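Local coordinates for C. albicans actin interacting protein Aip5 (Candida albicans SC5314, PDB 6M4C) that probably promotes actin nucleation together with the polarisome complex, a process that enables filamentous growth, at residues P11-T16 with G68-D73. Residues are numbered along the deposited sequence; the frame is centred on the assembly and turned at random.
Sequences PVYIFT and GVVRGD
Over one face of the Phe15 ring sits Val70, its CG2 methyl 3.6 Å from the ring centroid and 4° off the normal, a CH-pi contact over the ring's centre. At the edge of the same ring, in its plane, lies CB of Tyr13, two residues back on the same side of the sheet. The Tyr13 ring meets the Gly72 carbonyl, just past strand 68-71, with its edge, CE2 3.6 Å from Gly72 O, while Arg45 of strand 43-46 makes a cation-pi contact with it. Val70 holds CG1 anti to its backbone N (chi1 163°), which sets CG2 over Phe15; CG1 reaches the rim of that ring and, more loosely, Tyr13 CD2 at 4.3 Å.

Strands 12-16 and 68-71 illustrate how two central antiparallel strands of a thioredoxin-like sheet are clamped: Tyr13 and Val70 form a hydrogen-bonded pair, as do Phe15 and Gly68, each with reciprocal backbone bonds. A further bond, Gly72 N to Pro11 O at 2.7 Å, is nearly straight at 176° and extends the ladder beyond both strands, joining the residue before strand 12-16 to the turn into strand 74-78.

On the other side of the sheet, Val12 CG1 meets Val69 CG1 at 3.9 Å. Leu31 of helix 22-36 packs there on Ile14 and Val69, whereas helix 51-60 covers Phe15 on the opposite face with Ala53, Ile56 and Trp57. Arg71, bent at chi3, carries its guanidinium away from strand 12-16, where NH1 hydrogen-bonds Leu95 O and NE hydrogen-bonds Gln10 OE1.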
ATOM      1  N   PRO A  11     -10.474   5.506   6.785  1.00 86.44           N
ATOM      2  CA  PRO A  11      -9.484   4.675   6.106  1.00 85.43           C
ATOM      3  C   PRO A  11      -8.887   3.613   7.013  1.00 79.24           C
ATOM      4  O   PRO A  11      -8.362   3.932   8.069  1.00104.25           O
ATOM      5  CB  PRO A  11      -8.373   5.684   5.780  1.00 85.50           C
ATOM      6  CG  PRO A  11      -9.116   6.971   5.575  1.00 84.61           C
ATOM      7  CD  PRO A  11     -10.180   6.938   6.651  1.00 91.53           C
ATOM      8  N   VAL A  12      -8.957   2.352   6.596  1.00 77.31           N
ATOM      9  CA  VAL A  12      -8.272   1.305   7.337  1.00 77.23           C
ATOM     10  C   VAL A  12      -6.945   0.969   6.655  1.00 81.51           C
ATOM     11  O   VAL A  12      -6.886   0.804   5.448  1.00 91.78           O
ATOM     12  CB  VAL A  12      -9.158   0.065   7.533  1.00 69.19           C
ATOM     13  CG1 VAL A  12      -8.361  -1.072   8.155  1.00 70.15           C
ATOM     14  CG2 VAL A  12     -10.428   0.375   8.330  1.00 65.66           C
ATOM     15  N   TYR A  13      -5.862   0.903   7.429  1.00 82.17           N
ATOM     16  CA  TYR A  13      -4.564   0.652   6.837  1.00 76.14           C
ATOM     17  C   TYR A  13      -3.952  -0.537   7.537  1.00 81.82           C
ATOM     18  O   TYR A  13      -4.168  -0.718   8.735  1.00 90.84           O
ATOM     19  CB  TYR A  13      -3.586   1.807   7.056  1.00 75.95           C
ATOM     20  CG  TYR A  13      -4.060   3.140   6.543  1.00 78.25           C
ATOM     21  CD1 TYR A  13      -4.111   3.413   5.191  1.00 72.94           C
ATOM     22  CD2 TYR A  13      -4.476   4.128   7.414  1.00 76.63           C
ATOM     23  CE1 TYR A  13      -4.558   4.635   4.717  1.00 73.18           C
ATOM     24  CE2 TYR A  13      -4.943   5.348   6.955  1.00 76.62           C
ATOM     25  CZ  TYR A  13      -4.981   5.607   5.601  1.00 76.46           C
ATOM     26  OH  TYR A  13      -5.454   6.808   5.153  1.00 84.61           O
ATOM     27  N   ILE A  14      -3.226  -1.334   6.748  1.00 76.98           N
ATOM     28  CA  ILE A  14      -2.198  -2.210   7.266  1.00 76.37           C
ATOM     29  C   ILE A  14      -0.857  -1.483   7.199  1.00 92.53           C
ATOM     30  O   ILE A  14      -0.361  -1.169   6.115  1.00 91.35           O
ATOM     31  CB  ILE A  14      -2.162  -3.531   6.501  1.00 74.04           C
ATOM     32  CG1 ILE A  14      -3.473  -4.288   6.698  1.00 84.27           C
ATOM     33  CG2 ILE A  14      -0.982  -4.349   6.968  1.00 67.50           C
ATOM     34  CD1 ILE A  14      -3.422  -5.730   6.286  1.00 80.66           C
ATOM     35  N   PHE A  15      -0.291  -1.212   8.385  1.00 92.77           N
ATOM     36  CA  PHE A  15       1.049  -0.670   8.495  1.00 74.15           C
ATOM     37  C   PHE A  15       2.003  -1.848   8.378  1.00 76.94           C
ATOM     38  O   PHE A  15       1.733  -2.908   8.946  1.00 82.94           O
ATOM     39  CB  PHE A  15       1.198   0.127   9.792  1.00 74.82           C
ATOM     40  CG  PHE A  15       0.712   1.557   9.737  1.00 73.77           C
ATOM     41  CD1 PHE A  15      -0.354   1.933   8.928  1.00 73.27           C
ATOM     42  CD2 PHE A  15       1.338   2.540  10.480  1.00 67.48           C
ATOM     43  CE1 PHE A  15      -0.808   3.248   8.899  1.00 83.26           C
ATOM     44  CE2 PHE A  15       0.889   3.857  10.442  1.00 75.73           C
ATOM     45  CZ  PHE A  15      -0.185   4.214   9.662  1.00 80.89           C
ATOM     46  N   THR A  16       3.066  -1.677   7.584  1.00 75.12           N
ATOM     47  CA  THR A  16       3.998  -2.770   7.351  1.00 80.83           C
ATOM     48  C   THR A  16       5.319  -2.248   6.782  1.00 88.08           C
ATOM     49  O   THR A  16       5.496  -1.037   6.590  1.00 85.66           O
ATOM     50  CB  THR A  16       3.390  -3.848   6.449  1.00 78.83           C
ATOM     51  OG1 THR A  16       4.281  -4.958   6.545  1.00 92.16           O
ATOM     52  CG2 THR A  16       3.266  -3.423   5.001  1.00 73.31           C
ATOM     53  N   GLY A  68       0.572  -4.200  11.347  1.00 85.72           N
ATOM     54  CA  GLY A  68      -0.595  -3.994  12.178  1.00 80.00           C
ATOM     55  C   GLY A  68      -1.597  -3.098  11.471  1.00 84.74           C
ATOM     56  O   GLY A  68      -1.313  -2.592  10.387  1.00 84.47           O
ATOM     57  N   VAL A  69      -2.733  -2.883  12.139  1.00 69.56           N
ATOM     58  CA  VAL A  69      -3.855  -2.216  11.522  1.00 74.36           C
ATOM     59  C   VAL A  69      -3.997  -0.863  12.184  1.00 75.70           C
ATOM     60  O   VAL A  69      -3.950  -0.791  13.396  1.00 94.31           O
ATOM     61  CB  VAL A  69      -5.156  -3.013  11.710  1.00 75.14           C
ATOM     62  CG1 VAL A  69      -6.357  -2.192  11.272  1.00 69.83           C
ATOM     63  CG2 VAL A  69      -5.121  -4.346  10.984  1.00 78.11           C
ATOM     64  N   VAL A  70      -4.251   0.168  11.380  1.00 77.92           N
ATOM     65  CA  VAL A  70      -4.490   1.507  11.878  1.00 77.83           C
ATOM     66  C   VAL A  70      -5.752   2.031  11.209  1.00 90.47           C
ATOM     67  O   VAL A  70      -5.904   1.959   9.996  1.00 96.49           O
ATOM     68  CB  VAL A  70      -3.304   2.413  11.515  1.00 80.33           C
ATOM     69  CG1 VAL A  70      -3.629   3.901  11.621  1.00 73.90           C
ATOM     70  CG2 VAL A  70      -2.043   2.028  12.263  1.00 68.03           C
ATOM     71  N   ARG A  71      -6.648   2.586  12.008  1.00 95.05           N
ATOM     72  CA  ARG A  71      -7.825   3.193  11.432  1.00 91.36           C
ATOM     73  C   ARG A  71      -7.626   4.707  11.475  1.00 90.90           C
ATOM     74  O   ARG A  71      -7.442   5.281  12.541  1.00105.02           O
ATOM     75  CB  ARG A  71      -9.093   2.672  12.113  1.00 73.21           C
ATOM     76  CG  ARG A  71     -10.328   3.420  11.642  1.00 84.01           C
ATOM     77  CD  ARG A  71     -11.504   3.479  12.584  1.00 97.80           C
ATOM     78  NE  ARG A  71     -11.452   4.579  13.536  1.00115.18           N
ATOM     79  CZ  ARG A  71     -11.289   4.399  14.838  1.00124.35           C
ATOM     80  NH1 ARG A  71     -11.152   3.169  15.301  1.00126.08           N
ATOM     81  NH2 ARG A  71     -11.254   5.435  15.659  1.00119.20           N
ATOM     82  N   GLY A  72      -7.650   5.336  10.294  1.00 95.95           N
ATOM     83  CA  GLY A  72      -7.267   6.724  10.100  1.00 87.45           C
ATOM     84  C   GLY A  72      -5.934   7.009  10.773  1.00 96.37           C
ATOM     85  O   GLY A  72      -4.901   6.454  10.397  1.00 95.68           O
ATOM     86  N   ASP A  73      -6.002   7.821  11.830  1.00102.23           N
ATOM     87  CA  ASP A  73      -4.801   8.239  12.521  1.00 98.00           C
ATOM     88  C   ASP A  73      -4.501   7.301  13.686  1.00 98.98           C
ATOM     89  O   ASP A  73      -3.379   7.337  14.189  1.00113.27           O
ATOM     90  CB  ASP A  73      -4.853   9.725  12.882  1.00101.26           C
TER